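Local coordinates for protein varicella-zoster virus protease (Human herpesvirus 3, PDB 1VZV) that probably cleaves the scaffolding assembly protein inside the herpesvirus procapsid, as a serine protease active as a dimer, so that the capsid matures, at residues Ile40-Asp45 and His129-Val134. Numbering follows the deposited sequence.
Sequences IDHRKD and HVALCV
Ile40 and Leu132 pair as neighbours on parallel strands of the mixed sheet in this herpesvirus assemblin, their CA atoms 4.9 Å apart, and just beyond the pair sits the Ser-His-His catalytic triad. Asp41 N gives a weak but nearly straight bond to Leu132 O (3.3 Å, 170°). There segment 40-45 leaves the sheet in a type I' turn, Ile40 to Arg43, closed by Arg43 N on Ile40 O; Asp41 and His42 take its two left-handed positions. Branched, apolar Ile40 and Leu132 suit the buried sheet face they share, while Asp41, directed away from the strand, bonds through OD1 to His81 of the second subunit. The turn presents the triad member His42 beside strand 129-133: with CG anti to its carbonyl carbon (chi1 -69°), its ring lies over Ala131, whose CB is 3.4 Å from the ring centroid in a CH-pi contact. A small methyl suits this spot, covering one face of the imidazole. The rings of His129, the third triad member, and His42 meet at their margins, neither over the other's face, with planes nearly perpendicular at 83°. Ser110, from adjoining strand 108-112, completes the triad beside His42. Just past the turn, beside helix 185-197, Arg43 grips the Asp45 carboxylate side-on in a salt bridge: NE is 2.8 Å from Asp45 OD1, and NH2 reaches the syn lone pair of Asp45 OD2 almost in the guanidinium plane.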
loop_
_atom_site.group_PDB
_atom_site.type_symbol
_atom_site.label_atom_id
_atom_site.label_comp_id
_atom_site.label_asym_id
_atom_site.label_seq_id
_atom_site.Cartn_x
_atom_site.Cartn_y
_atom_site.Cartn_z
ATOM N N ILE A 40 14.617 -4.838 -2.649
ATOM C CA ILE A 40 13.355 -4.384 -2.081
ATOM C C ILE A 40 12.662 -5.535 -1.349
ATOM O O ILE A 40 12.587 -6.615 -1.884
ATOM C CB ILE A 40 12.434 -3.906 -3.235
ATOM C CG1 ILE A 40 13.065 -2.746 -3.999
ATOM C CG2 ILE A 40 11.028 -3.604 -2.725
ATOM C CD1 ILE A 40 12.314 -2.397 -5.232
ATOM N N ASP A 41 12.176 -5.311 -0.133
ATOM C CA ASP A 41 11.451 -6.335 0.636
ATOM C C ASP A 41 12.339 -7.506 1.062
ATOM O O ASP A 41 11.836 -8.535 1.538
ATOM C CB ASP A 41 10.243 -6.849 -0.201
ATOM C CG ASP A 41 9.307 -7.853 0.568
ATOM O OD1 ASP A 41 8.906 -7.526 1.711
ATOM O OD2 ASP A 41 8.933 -8.939 0.008
ATOM N N HIS A 42 13.657 -7.323 0.966
ATOM C CA HIS A 42 14.644 -8.380 1.289
ATOM C C HIS A 42 14.636 -9.484 0.224
ATOM O O HIS A 42 15.227 -10.541 0.415
ATOM C CB HIS A 42 14.433 -9.006 2.667
ATOM C CG HIS A 42 14.731 -8.092 3.805
ATOM N ND1 HIS A 42 15.993 -7.834 4.285
ATOM C CD2 HIS A 42 13.889 -7.391 4.605
ATOM C CE1 HIS A 42 15.877 -7.004 5.335
ATOM N NE2 HIS A 42 14.615 -6.703 5.574
ATOM N N ARG A 43 13.986 -9.204 -0.908
ATOM C CA ARG A 43 13.889 -10.110 -2.036
ATOM C C ARG A 43 15.203 -10.255 -2.782
ATOM O O ARG A 43 15.609 -9.390 -3.540
ATOM C CB ARG A 43 12.805 -9.643 -3.008
ATOM C CG ARG A 43 11.394 -9.920 -2.541
ATOM C CD ARG A 43 11.120 -11.414 -2.501
ATOM N NE ARG A 43 10.635 -11.940 -3.776
ATOM C CZ ARG A 43 9.345 -11.979 -4.122
ATOM N NH1 ARG A 43 8.418 -11.523 -3.266
ATOM N NH2 ARG A 43 8.975 -12.477 -5.312
ATOM N N LYS A 44 15.850 -11.385 -2.560
ATOM C CA LYS A 44 17.101 -11.748 -3.201
ATOM C C LYS A 44 16.923 -11.684 -4.702
ATOM O O LYS A 44 17.866 -11.396 -5.412
ATOM C CB LYS A 44 17.490 -13.187 -2.807
ATOM C CG LYS A 44 17.559 -13.423 -1.275
ATOM C CD LYS A 44 18.005 -14.835 -0.865
ATOM C CE LYS A 44 18.183 -14.939 0.673
ATOM N NZ LYS A 44 19.178 -13.939 1.229
ATOM N N ASP A 45 15.715 -11.972 -5.178
ATOM C CA ASP A 45 15.404 -11.948 -6.611
ATOM C C ASP A 45 15.011 -10.571 -7.052
ATOM O O ASP A 45 14.593 -10.383 -8.197
ATOM C CB ASP A 45 14.245 -12.893 -6.956
ATOM C CG ASP A 45 12.971 -12.579 -6.176
ATOM O OD1 ASP A 45 13.035 -11.920 -5.120
ATOM O OD2 ASP A 45 11.885 -13.009 -6.612
ATOM N N HIS A 129 22.724 -7.667 2.993
ATOM C CA HIS A 129 22.023 -6.764 2.092
ATOM C C HIS A 129 21.172 -5.738 2.839
ATOM O O HIS A 129 20.806 -5.962 3.998
ATOM C CB HIS A 129 21.174 -7.545 1.097
ATOM C CG HIS A 129 19.951 -8.135 1.703
ATOM N ND1 HIS A 129 18.674 -7.704 1.430
ATOM C CD2 HIS A 129 19.821 -9.087 2.654
ATOM C CE1 HIS A 129 17.837 -8.374 2.205
ATOM N NE2 HIS A 129 18.487 -9.226 2.966
ATOM N N VAL A 130 20.930 -4.607 2.166
ATOM C CA VAL A 130 20.147 -3.459 2.638
ATOM C C VAL A 130 18.774 -3.526 1.952
ATOM O O VAL A 130 18.715 -3.524 0.722
ATOM C CB VAL A 130 20.833 -2.131 2.181
ATOM C CG1 VAL A 130 19.897 -0.952 2.341
ATOM C CG2 VAL A 130 22.150 -1.912 2.946
ATOM N N ALA A 131 17.680 -3.553 2.714
ATOM C CA ALA A 131 16.346 -3.627 2.132
ATOM C C ALA A 131 15.639 -2.272 2.149
ATOM O O ALA A 131 15.865 -1.457 3.028
ATOM C CB ALA A 131 15.543 -4.620 2.872
ATOM N N LEU A 132 14.850 -1.991 1.126
ATOM C CA LEU A 132 14.093 -0.750 1.097
ATOM C C LEU A 132 12.688 -1.174 1.558
ATOM O O LEU A 132 12.215 -2.233 1.168
ATOM C CB LEU A 132 14.068 -0.148 -0.321
ATOM C CG LEU A 132 15.352 0.413 -0.967
ATOM C CD1 LEU A 132 15.001 0.957 -2.326
ATOM C CD2 LEU A 132 16.013 1.488 -0.112
ATOM N N CYS A 133 12.004 -0.354 2.346
ATOM C CA CYS A 133 10.699 -0.747 2.862
ATOM C C CYS A 133 9.944 0.455 3.427
ATOM O O CYS A 133 10.461 1.550 3.391
ATOM C CB CYS A 133 10.970 -1.745 3.987
ATOM S SG CYS A 133 12.279 -1.174 5.158
ATOM N N VAL A 134 8.727 0.265 3.945
ATOM C CA VAL A 134 7.988 1.378 4.549
ATOM C C VAL A 134 8.759 1.831 5.784
ATOM O O VAL A 134 9.382 2.891 5.782
ATOM C CB VAL A 134 6.575 0.986 4.952
ATOM C CG1 VAL A 134 5.911 2.084 5.772
ATOM C CG2 VAL A 134 5.781 0.754 3.726
#